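Local coordinates for protein Cas6b (Methanococcus maripaludis, PDB 4Z7K) that binds CRISPR repeat RNA and, as a Cas6-family endoribonuclease, processes precursor transcripts that lack a stem-loop into CRISPR RNAs, at residues 22-31 and 77-88. Residues are numbered along the deposited sequence; the frame is centred on the assembly and turned at random.
With nucleotides of chain C.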
loop_
_atom_site.group_PDB
_atom_site.type_symbol
_atom_site.label_atom_id
_atom_site.label_comp_id
_atom_site.label_asym_id
_atom_site.label_seq_id
_atom_site.Cartn_x
_atom_site.Cartn_y
_atom_site.Cartn_z
ATOM N N LYS B 22 7.149 2.674 -19.947
ATOM C CA LYS B 22 7.557 1.979 -21.168
ATOM C C LYS B 22 8.959 2.376 -21.640
ATOM O O LYS B 22 9.694 1.553 -22.180
ATOM C CB LYS B 22 6.533 2.225 -22.268
ATOM C CG LYS B 22 5.095 2.179 -21.773
ATOM C CD LYS B 22 4.118 2.362 -22.921
ATOM C CE LYS B 22 2.693 2.541 -22.433
ATOM N NZ LYS B 22 1.724 2.389 -23.553
ATOM N N LEU B 23 9.314 3.641 -21.457
ATOM C CA LEU B 23 10.677 4.096 -21.703
ATOM C C LEU B 23 11.658 3.312 -20.847
ATOM O O LEU B 23 12.701 2.852 -21.319
ATOM C CB LEU B 23 10.814 5.585 -21.393
ATOM C CG LEU B 23 12.208 6.115 -21.692
ATOM C CD1 LEU B 23 12.408 6.306 -23.166
ATOM C CD2 LEU B 23 12.442 7.396 -20.921
ATOM N N ARG B 24 11.315 3.172 -19.572
ATOM C CA ARG B 24 12.086 2.344 -18.660
ATOM C C ARG B 24 11.965 0.901 -19.096
ATOM O O ARG B 24 12.957 0.182 -19.156
ATOM C CB ARG B 24 11.591 2.513 -17.223
ATOM C CG ARG B 24 12.094 1.460 -16.278
ATOM C CD ARG B 24 12.103 1.951 -14.861
ATOM N NE ARG B 24 12.422 0.872 -13.938
ATOM C CZ ARG B 24 11.535 -0.049 -13.569
ATOM N NH1 ARG B 24 10.303 -0.035 -14.066
ATOM N NH2 ARG B 24 11.883 -1.000 -12.722
ATOM N N GLY B 25 10.751 0.526 -19.492
ATOM C CA GLY B 25 10.435 -0.829 -19.900
ATOM C C GLY B 25 11.440 -1.331 -20.917
ATOM O O GLY B 25 11.954 -2.442 -20.780
ATOM N N TYR B 26 11.735 -0.509 -21.924
ATOM C CA TYR B 26 12.555 -0.935 -23.054
ATOM C C TYR B 26 14.035 -1.136 -22.714
ATOM O O TYR B 26 14.692 -1.986 -23.299
ATOM C CB TYR B 26 12.443 0.102 -24.192
ATOM C CG TYR B 26 13.591 0.049 -25.180
ATOM C CD1 TYR B 26 13.505 -0.711 -26.344
ATOM C CD2 TYR B 26 14.779 0.745 -24.933
ATOM C CE1 TYR B 26 14.562 -0.776 -27.232
ATOM C CE2 TYR B 26 15.845 0.674 -25.807
ATOM C CZ TYR B 26 15.735 -0.084 -26.958
ATOM O OH TYR B 26 16.805 -0.141 -27.828
ATOM N N PHE B 27 14.556 -0.364 -21.776
ATOM C CA PHE B 27 15.922 -0.535 -21.285
ATOM C C PHE B 27 16.017 -1.705 -20.303
ATOM O O PHE B 27 17.103 -2.217 -20.026
ATOM C CB PHE B 27 16.430 0.758 -20.661
ATOM C CG PHE B 27 16.908 1.768 -21.678
ATOM C CD1 PHE B 27 16.017 2.700 -22.214
ATOM C CD2 PHE B 27 18.234 1.799 -22.090
ATOM C CE1 PHE B 27 16.438 3.639 -23.141
ATOM C CE2 PHE B 27 18.664 2.739 -23.023
ATOM C CZ PHE B 27 17.760 3.658 -23.549
ATOM N N ALA B 28 14.893 -2.051 -19.686
ATOM C CA ALA B 28 14.877 -3.196 -18.786
ATOM C C ALA B 28 15.150 -4.523 -19.489
ATOM O O ALA B 28 15.686 -5.434 -18.855
ATOM C CB ALA B 28 13.556 -3.271 -18.065
ATOM N N LYS B 29 14.828 -4.639 -20.783
ATOM C CA LYS B 29 15.059 -5.899 -21.516
ATOM C C LYS B 29 16.372 -5.943 -22.281
ATOM O O LYS B 29 17.088 -6.943 -22.214
ATOM C CB LYS B 29 13.898 -6.197 -22.491
ATOM C CG LYS B 29 14.349 -6.846 -23.818
ATOM C CD LYS B 29 14.683 -8.365 -23.744
ATOM C CE LYS B 29 15.009 -8.895 -25.186
ATOM N NZ LYS B 29 15.818 -10.136 -25.267
ATOM N N LYS B 30 16.739 -4.855 -22.951
ATOM C CA LYS B 30 18.030 -4.850 -23.619
ATOM C C LYS B 30 19.162 -4.764 -22.595
ATOM O O LYS B 30 20.321 -5.047 -22.908
ATOM C CB LYS B 30 18.109 -3.717 -24.661
ATOM C CG LYS B 30 19.534 -3.365 -25.117
ATOM C CD LYS B 30 19.603 -2.374 -26.274
ATOM C CE LYS B 30 19.339 -3.108 -27.591
ATOM N NZ LYS B 30 19.512 -2.214 -28.767
ATOM N N TYR B 31 18.825 -4.448 -21.351
ATOM C CA TYR B 31 19.847 -4.438 -20.317
ATOM C C TYR B 31 19.386 -5.087 -19.032
ATOM O O TYR B 31 19.547 -4.509 -17.960
ATOM C CB TYR B 31 20.300 -3.008 -20.018
ATOM C CG TYR B 31 20.941 -2.347 -21.199
ATOM C CD1 TYR B 31 22.311 -2.369 -21.361
ATOM C CD2 TYR B 31 20.172 -1.678 -22.147
ATOM C CE1 TYR B 31 22.886 -1.778 -22.435
ATOM C CE2 TYR B 31 20.750 -1.060 -23.225
ATOM C CZ TYR B 31 22.111 -1.113 -23.374
ATOM O OH TYR B 31 22.690 -0.499 -24.470
ATOM N N LYS B 77 28.334 1.294 -21.144
ATOM C CA LYS B 77 27.591 0.808 -22.264
ATOM C C LYS B 77 27.200 2.130 -22.899
ATOM O O LYS B 77 26.682 3.000 -22.230
ATOM C CB LYS B 77 26.397 -0.049 -21.881
ATOM C CG LYS B 77 25.564 -0.462 -23.096
ATOM C CD LYS B 77 26.363 -0.584 -24.406
ATOM C CE LYS B 77 25.765 -1.590 -25.393
ATOM N NZ LYS B 77 25.951 -3.022 -24.986
ATOM N N ARG B 78 27.473 2.272 -24.188
ATOM C CA ARG B 78 27.289 3.513 -24.918
ATOM C C ARG B 78 25.836 3.715 -25.253
ATOM O O ARG B 78 25.377 3.329 -26.323
ATOM C CB ARG B 78 28.171 3.521 -26.170
ATOM C CG ARG B 78 29.250 2.446 -26.107
ATOM C CD ARG B 78 30.226 2.448 -27.271
ATOM N NE ARG B 78 31.474 1.800 -26.854
ATOM C CZ ARG B 78 32.667 1.994 -27.415
ATOM N NH1 ARG B 78 32.791 2.826 -28.441
ATOM N NH2 ARG B 78 33.734 1.340 -26.962
ATOM N N ILE B 79 25.096 4.180 -24.255
ATOM C CA ILE B 79 23.673 4.531 -24.367
ATOM C C ILE B 79 23.418 5.821 -25.202
ATOM O O ILE B 79 22.374 5.966 -25.858
ATOM C CB ILE B 79 23.063 4.637 -22.971
ATOM C CG1 ILE B 79 23.211 3.281 -22.294
ATOM C CG2 ILE B 79 21.587 5.016 -23.041
ATOM C CD1 ILE B 79 23.112 3.343 -20.822
ATOM N N PHE B 80 24.335 6.784 -25.156
ATOM C CA PHE B 80 24.053 8.030 -25.852
ATOM C C PHE B 80 24.213 7.843 -27.367
ATOM O O PHE B 80 23.618 8.590 -28.147
ATOM C CB PHE B 80 24.907 9.178 -25.332
ATOM C CG PHE B 80 26.278 8.793 -24.913
ATOM C CD1 PHE B 80 27.339 8.909 -25.783
ATOM C CD2 PHE B 80 26.520 8.388 -23.614
ATOM C CE1 PHE B 80 28.618 8.577 -25.378
ATOM C CE2 PHE B 80 27.786 8.055 -23.206
ATOM C CZ PHE B 80 28.839 8.150 -24.087
ATOM N N PHE B 81 25.032 6.882 -27.793
ATOM C CA PHE B 81 24.956 6.456 -29.186
ATOM C C PHE B 81 24.067 5.242 -29.240
ATOM O O PHE B 81 24.563 4.146 -29.419
ATOM C CB PHE B 81 26.323 6.053 -29.736
ATOM C CG PHE B 81 27.416 7.014 -29.425
ATOM C CD1 PHE B 81 28.550 6.590 -28.754
ATOM C CD2 PHE B 81 27.316 8.342 -29.800
ATOM C CE1 PHE B 81 29.573 7.473 -28.463
ATOM C CE2 PHE B 81 28.334 9.234 -29.513
ATOM C CZ PHE B 81 29.469 8.795 -28.843
ATOM N N GLU B 82 22.759 5.402 -29.164
ATOM C CA GLU B 82 21.937 4.209 -29.079
ATOM C C GLU B 82 21.107 4.001 -30.307
ATOM O O GLU B 82 20.597 4.952 -30.889
ATOM C CB GLU B 82 20.995 4.323 -27.877
ATOM C CG GLU B 82 19.836 3.309 -27.767
ATOM C CD GLU B 82 20.201 1.947 -27.195
ATOM O OE1 GLU B 82 21.345 1.772 -26.711
ATOM O OE2 GLU B 82 19.316 1.060 -27.202
ATOM N N LYS B 83 21.012 2.761 -30.745
ATOM C CA LYS B 83 20.164 2.468 -31.885
ATOM C C LYS B 83 18.709 2.441 -31.433
ATOM O O LYS B 83 18.444 2.303 -30.237
ATOM C CB LYS B 83 20.561 1.164 -32.585
ATOM C CG LYS B 83 21.990 1.190 -33.086
ATOM C CD LYS B 83 22.264 2.559 -33.711
ATOM C CE LYS B 83 23.580 2.607 -34.478
ATOM N NZ LYS B 83 23.903 3.982 -34.978
ATOM N N GLU B 84 17.791 2.569 -32.387
ATOM C CA GLU B 84 16.338 2.630 -32.168
ATOM C C GLU B 84 15.673 2.326 -30.819
ATOM O O GLU B 84 15.992 1.338 -30.178
ATOM C CB GLU B 84 15.781 1.567 -33.137
ATOM C CG GLU B 84 14.276 1.319 -33.287
ATOM C CD GLU B 84 14.033 -0.191 -33.570
ATOM O OE1 GLU B 84 15.038 -0.929 -33.742
ATOM O OE2 GLU B 84 12.866 -0.644 -33.658
ATOM N N LEU B 85 14.760 3.179 -30.376
ATOM C CA LEU B 85 14.131 2.945 -29.088
ATOM C C LEU B 85 12.694 2.453 -29.417
ATOM O O LEU B 85 12.119 2.920 -30.401
ATOM C CB LEU B 85 14.185 4.187 -28.197
ATOM C CG LEU B 85 13.134 4.696 -27.216
ATOM C CD1 LEU B 85 13.804 5.796 -26.433
ATOM C CD2 LEU B 85 11.869 5.210 -27.887
ATOM N N ILE B 86 12.077 1.571 -28.631
ATOM C CA ILE B 86 10.741 1.092 -29.027
ATOM C C ILE B 86 9.744 1.114 -27.869
ATOM O O ILE B 86 10.052 0.723 -26.743
ATOM C CB ILE B 86 10.754 -0.339 -29.652
ATOM C CG1 ILE B 86 10.992 -1.424 -28.612
ATOM C CG2 ILE B 86 11.767 -0.453 -30.778
ATOM C CD1 ILE B 86 10.659 -2.810 -29.121
ATOM N N ILE B 87 8.545 1.607 -28.167
ATOM C CA ILE B 87 7.514 1.800 -27.162
ATOM C C ILE B 87 6.157 1.288 -27.633
ATOM O O ILE B 87 5.440 1.999 -28.336
ATOM C CB ILE B 87 7.364 3.293 -26.800
ATOM C CG1 ILE B 87 8.719 3.932 -26.474
ATOM C CG2 ILE B 87 6.377 3.470 -25.658
ATOM C CD1 ILE B 87 9.336 3.444 -25.195
ATOM N N SER B 88 5.832 0.048 -27.282
ATOM C CA SER B 88 4.446 -0.427 -27.288
ATOM C C SER B 88 3.621 -0.235 -28.582
ATOM O O SER B 88 2.631 0.506 -28.565
ATOM C CB SER B 88 3.711 0.262 -26.122
ATOM O OG SER B 88 2.345 0.500 -26.418
ATOM P P U C 25 8.032 -4.861 -18.775
ATOM O OP1 U C 25 7.839 -6.336 -18.867
ATOM O OP2 U C 25 9.323 -4.254 -19.209
ATOM O "O5'" U C 25 6.858 -4.220 -19.634
ATOM C "C5'" U C 25 6.229 -3.011 -19.226
ATOM C "C4'" U C 25 5.650 -2.279 -20.407
ATOM O "O4'" U C 25 6.660 -1.404 -20.987
ATOM C "C3'" U C 25 5.181 -3.168 -21.562
ATOM O "O3'" U C 25 3.838 -3.599 -21.406
ATOM C "C2'" U C 25 5.394 -2.291 -22.794
ATOM O "O2'" U C 25 4.317 -1.378 -22.976
ATOM C "C1'" U C 25 6.649 -1.511 -22.398
ATOM N N1 U C 25 7.913 -2.109 -22.903
ATOM C C2 U C 25 8.303 -1.662 -24.154
ATOM O O2 U C 25 7.649 -0.839 -24.773
ATOM N N3 U C 25 9.472 -2.195 -24.650
ATOM C C4 U C 25 10.282 -3.119 -24.025
ATOM O O4 U C 25 11.308 -3.497 -24.595
ATOM C C5 U C 25 9.817 -3.536 -22.731
ATOM C C6 U C 25 8.681 -3.031 -22.223
ATOM P P A C 24 9.247 -3.747 -12.790
ATOM O OP1 A C 24 8.049 -3.047 -13.320
ATOM O OP2 A C 24 9.060 -5.031 -12.070
ATOM O "O5'" A C 24 10.254 -4.104 -13.983
ATOM C "C5'" A C 24 10.444 -3.267 -15.118
ATOM C "C4'" A C 24 9.886 -3.924 -16.364
ATOM O "O4'" A C 24 10.751 -5.024 -16.800
ATOM C "C3'" A C 24 8.497 -4.527 -16.158
ATOM O "O3'" A C 24 7.651 -4.365 -17.299
ATOM C "C2'" A C 24 8.794 -5.999 -15.878
ATOM O "O2'" A C 24 7.734 -6.877 -16.204
ATOM C "C1'" A C 24 10.032 -6.253 -16.745
ATOM N N9 A C 24 10.941 -7.303 -16.269
ATOM C C8 A C 24 12.022 -7.752 -16.985
ATOM N N7 A C 24 12.676 -8.732 -16.408
ATOM C C5 A C 24 11.949 -8.985 -15.250
ATOM C C6 A C 24 12.142 -9.907 -14.209
ATOM N N6 A C 24 13.155 -10.772 -14.185
ATOM N N1 A C 24 11.252 -9.931 -13.193
ATOM C C2 A C 24 10.237 -9.065 -13.224
ATOM N N3 A C 24 9.963 -8.146 -14.145
ATOM C C4 A C 24 10.845 -8.154 -15.169
ATOM P P DC C 23 12.019 0.412 -8.656
ATOM O OP1 DC C 23 12.927 0.400 -9.816
ATOM O OP2 DC C 23 10.944 1.442 -8.594
ATOM O "O5'" DC C 23 11.338 -1.019 -8.501
ATOM C "C5'" DC C 23 11.821 -2.088 -9.228
ATOM C "C4'" DC C 23 10.682 -3.000 -9.547
ATOM O "O4'" DC C 23 9.962 -3.238 -8.337
ATOM C "C3'" DC C 23 9.677 -2.407 -10.517
ATOM O "O3'" DC C 23 10.082 -2.725 -11.868
ATOM C "C2'" DC C 23 8.374 -3.091 -10.108
ATOM C "C1'" DC C 23 8.586 -3.345 -8.609
ATOM N N1 DC C 23 7.890 -2.398 -7.743
ATOM C C2 DC C 23 6.519 -2.532 -7.539
ATOM O O2 DC C 23 5.910 -3.457 -8.092
ATOM N N3 DC C 23 5.893 -1.651 -6.732
ATOM C C4 DC C 23 6.570 -0.667 -6.148
ATOM N N4 DC C 23 5.888 0.173 -5.359
ATOM C C5 DC C 23 7.974 -0.504 -6.344
ATOM C C6 DC C 23 8.590 -1.386 -7.146
#
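Lys22 and Tyr26 of helix 22-30 meet Ile86 to Ser88 with the uracil of U25 of chain C set beside them, so both segments border the base. The backbone N of Ser88 gives a weak hydrogen bond to O2 of U25 of chain C, 3.2 Å away, and Gly25 brings its bare backbone against the base. On the helix face turned from the strand, Arg24 reaches the same nucleic-acid chain, where Arg24 NH2 makes a nearly straight hydrogen bond of 2.6 Å to O3' of the deoxynucleotide DC23 of chain C.

Between the segments, Tyr26 does most of the work. With CG anti to the backbone N (chi1 159°), its ring lies against the backbone of the strand and receives Leu85 CA over one face, a CH-pi contact 4.3 Å from the centroid, while Ile86 CG1 touches CD1. The hydroxyl of Tyr26 lies 2.9 Å from Glu82 OE2, which meets the ring at its edge, and Glu84 O is equally near OH. The carboxylate stands almost perpendicular to the ring (85°). Lys30 NZ adds a long salt bridge to OE2, and Tyr31 OH a weak hydrogen bond to OE1, so residues of the last helix turns and the one just after them converge on buried Glu82.

Beside Tyr26, Leu23 CD1 meets Leu85 CD1 at 3.6 Å, and Phe27 CE2 rests on Ile79 CG2. Behind them, Leu23 and Phe27 pack on Phe54 of strand 52-57, Ile79 leans on helix 67-76, and strand 85-87 pairs with strand 90-92, placing that small hairpin against helix 20-30 within the Cas6b N-terminal domain.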